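Local coordinates for protein GTPase subunit of restriction endonuclease (Thermococcus gammatolerans, PDB 6P0F) that probably recognises modified DNA through its YTH-like N-terminal domain, as the GTPase subunit of a McrB-type restriction endonuclease, at residues L5-I10 against L72-K77. Numbering follows the deposited sequence.
Sequences LFIIGI and LFYVGK
Two torsions bring Ile-7 and Tyr-74 together: CG2 of Ile-7 stands anti to its own backbone N, while CG of Tyr-74 is anti to the carbonyl carbon (chi1 -77°), which leans the phenol back toward the start of its strand, against the Ile-7 side chain. The methyl CG2 of Ile-7 then sits 3.6 Å from the centroid of the Tyr-74 ring, 5° off the ring normal, a CH-pi contact over the face. Further out, Ile-7 CD1 reaches Tyr-74 OH at 3.7 Å, and that hydroxyl is hydrogen-bonded to Asn-142 of helix 138-145. A leucine in place of the tyrosine would probably leave the Ile-7 methyl without its aromatic face and Asn-142 without its phenolic partner. Beside this pair, Leu-5 CD1 meets Leu-72 CD1 at 4.0 Å. The other face of the sheet carries Ile-8 and Phe-73, running alongside each other, with Ile-8 CB 3.9 Å from Phe-73 CD1; Phe-20 and Trp-53 also pack on that phenylalanine. Five backbone hydrogen bonds with alternating donor strand join the pair, from Leu-72 N to Phe-6 O (2.8 Å) through Ile-10 N to Tyr-74 O (2.7 Å) to a longer one, Gly-76 N to Ile-10 O (3.2 Å). The result illustrates parallel beta pairing in the core of a mixed alpha/beta domain: strands 5-11 and 70-76 lie adjacent in the curved central sheet of this YTH-like fold, between helices 15-26 and 138-145.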
loop_
_atom_site.group_PDB
_atom_site.type_symbol
_atom_site.label_atom_id
_atom_site.label_comp_id
_atom_site.label_asym_id
_atom_site.label_seq_id
_atom_site.Cartn_x
_atom_site.Cartn_y
_atom_site.Cartn_z
ATOM N N LEU A 5 5.647 9.027 4.365
ATOM C CA LEU A 5 5.960 7.619 4.184
ATOM C C LEU A 5 5.096 6.823 5.149
ATOM O O LEU A 5 5.084 7.100 6.357
ATOM C CB LEU A 5 7.440 7.332 4.424
ATOM C CG LEU A 5 7.897 5.870 4.463
ATOM C CD1 LEU A 5 7.574 5.234 3.086
ATOM C CD2 LEU A 5 9.377 5.763 4.820
ATOM N N PHE A 6 4.345 5.856 4.616
ATOM C CA PHE A 6 3.489 4.984 5.399
ATOM C C PHE A 6 3.943 3.540 5.254
ATOM O O PHE A 6 4.551 3.171 4.246
ATOM C CB PHE A 6 2.033 5.103 4.953
ATOM C CG PHE A 6 1.486 6.474 5.092
ATOM C CD1 PHE A 6 1.010 6.919 6.313
ATOM C CD2 PHE A 6 1.474 7.341 4.013
ATOM C CE1 PHE A 6 0.515 8.202 6.459
ATOM C CE2 PHE A 6 0.955 8.626 4.155
ATOM C CZ PHE A 6 0.502 9.058 5.405
ATOM N N ILE A 7 3.665 2.737 6.290
ATOM C CA ILE A 7 3.867 1.288 6.260
ATOM C C ILE A 7 2.508 0.617 6.376
ATOM O O ILE A 7 1.726 0.917 7.291
ATOM C CB ILE A 7 4.786 0.800 7.390
ATOM C CG1 ILE A 7 6.188 1.348 7.215
ATOM C CG2 ILE A 7 4.798 -0.735 7.443
ATOM C CD1 ILE A 7 6.995 1.266 8.504
ATOM N N ILE A 8 2.210 -0.286 5.449
ATOM C CA ILE A 8 0.978 -1.064 5.508
ATOM C C ILE A 8 1.355 -2.527 5.570
ATOM O O ILE A 8 2.054 -3.049 4.703
ATOM C CB ILE A 8 0.064 -0.756 4.324
ATOM C CG1 ILE A 8 -0.409 0.691 4.423
ATOM C CG2 ILE A 8 -1.137 -1.719 4.304
ATOM C CD1 ILE A 8 -1.192 1.139 3.166
ATOM N N GLY A 9 0.877 -3.218 6.631
ATOM C CA GLY A 9 1.244 -4.581 6.878
ATOM C C GLY A 9 0.176 -5.502 6.289
ATOM O O GLY A 9 -0.987 -5.405 6.656
ATOM N N ILE A 10 0.605 -6.362 5.386
ATOM C CA ILE A 10 -0.285 -7.297 4.688
ATOM C C ILE A 10 -0.025 -8.678 5.264
ATOM O O ILE A 10 1.049 -9.249 5.053
ATOM C CB ILE A 10 -0.025 -7.292 3.171
ATOM C CG1 ILE A 10 -0.130 -5.886 2.568
ATOM C CG2 ILE A 10 -0.960 -8.324 2.458
ATOM C CD1 ILE A 10 -1.490 -5.275 2.671
ATOM N N LEU A 72 5.383 1.654 2.011
ATOM C CA LEU A 72 6.086 0.384 2.154
ATOM C C LEU A 72 5.032 -0.646 2.546
ATOM O O LEU A 72 4.428 -0.534 3.613
ATOM C CB LEU A 72 7.166 0.449 3.230
ATOM C CG LEU A 72 8.399 1.258 2.817
ATOM C CD1 LEU A 72 9.135 1.652 4.094
ATOM C CD2 LEU A 72 9.296 0.520 1.858
ATOM N N PHE A 73 4.760 -1.594 1.663
ATOM C CA PHE A 73 3.906 -2.732 1.996
ATOM C C PHE A 73 4.808 -3.802 2.592
ATOM O O PHE A 73 5.678 -4.351 1.906
ATOM C CB PHE A 73 3.190 -3.265 0.758
ATOM C CG PHE A 73 2.119 -2.385 0.231
ATOM C CD1 PHE A 73 0.866 -2.332 0.801
ATOM C CD2 PHE A 73 2.368 -1.620 -0.898
ATOM C CE1 PHE A 73 -0.123 -1.527 0.261
ATOM C CE2 PHE A 73 1.369 -0.809 -1.447
ATOM C CZ PHE A 73 0.137 -0.769 -0.872
ATOM N N TYR A 74 4.625 -4.094 3.879
ATOM C CA TYR A 74 5.278 -5.213 4.529
ATOM C C TYR A 74 4.398 -6.445 4.348
ATOM O O TYR A 74 3.204 -6.364 4.596
ATOM C CB TYR A 74 5.425 -4.918 6.022
ATOM C CG TYR A 74 6.511 -3.975 6.467
ATOM C CD1 TYR A 74 7.191 -3.160 5.574
ATOM C CD2 TYR A 74 6.851 -3.908 7.807
ATOM C CE1 TYR A 74 8.189 -2.299 6.010
ATOM C CE2 TYR A 74 7.854 -3.056 8.258
ATOM C CZ TYR A 74 8.500 -2.248 7.360
ATOM O OH TYR A 74 9.503 -1.408 7.807
ATOM N N VAL A 75 4.978 -7.565 3.923
ATOM C CA VAL A 75 4.207 -8.780 3.655
ATOM C C VAL A 75 4.800 -9.915 4.481
ATOM O O VAL A 75 5.981 -10.250 4.330
ATOM C CB VAL A 75 4.208 -9.124 2.160
ATOM C CG1 VAL A 75 3.375 -10.389 1.908
ATOM C CG2 VAL A 75 3.689 -7.938 1.337
ATOM N N GLY A 76 3.982 -10.538 5.320
ATOM C CA GLY A 76 4.486 -11.592 6.178
ATOM C C GLY A 76 3.369 -12.129 7.051
ATOM O O GLY A 76 2.236 -11.656 6.993
ATOM N N LYS A 77 3.736 -13.086 7.902
ATOM C CA LYS A 77 2.789 -13.781 8.782
ATOM C C LYS A 77 2.611 -12.969 10.063
ATOM O O LYS A 77 3.543 -12.836 10.871
ATOM C CB LYS A 77 3.308 -15.190 9.049
ATOM C CG LYS A 77 2.617 -15.952 10.151
ATOM C CD LYS A 77 1.200 -16.292 9.782
ATOM C CE LYS A 77 0.644 -17.273 10.826
ATOM N NZ LYS A 77 0.503 -18.668 10.287
#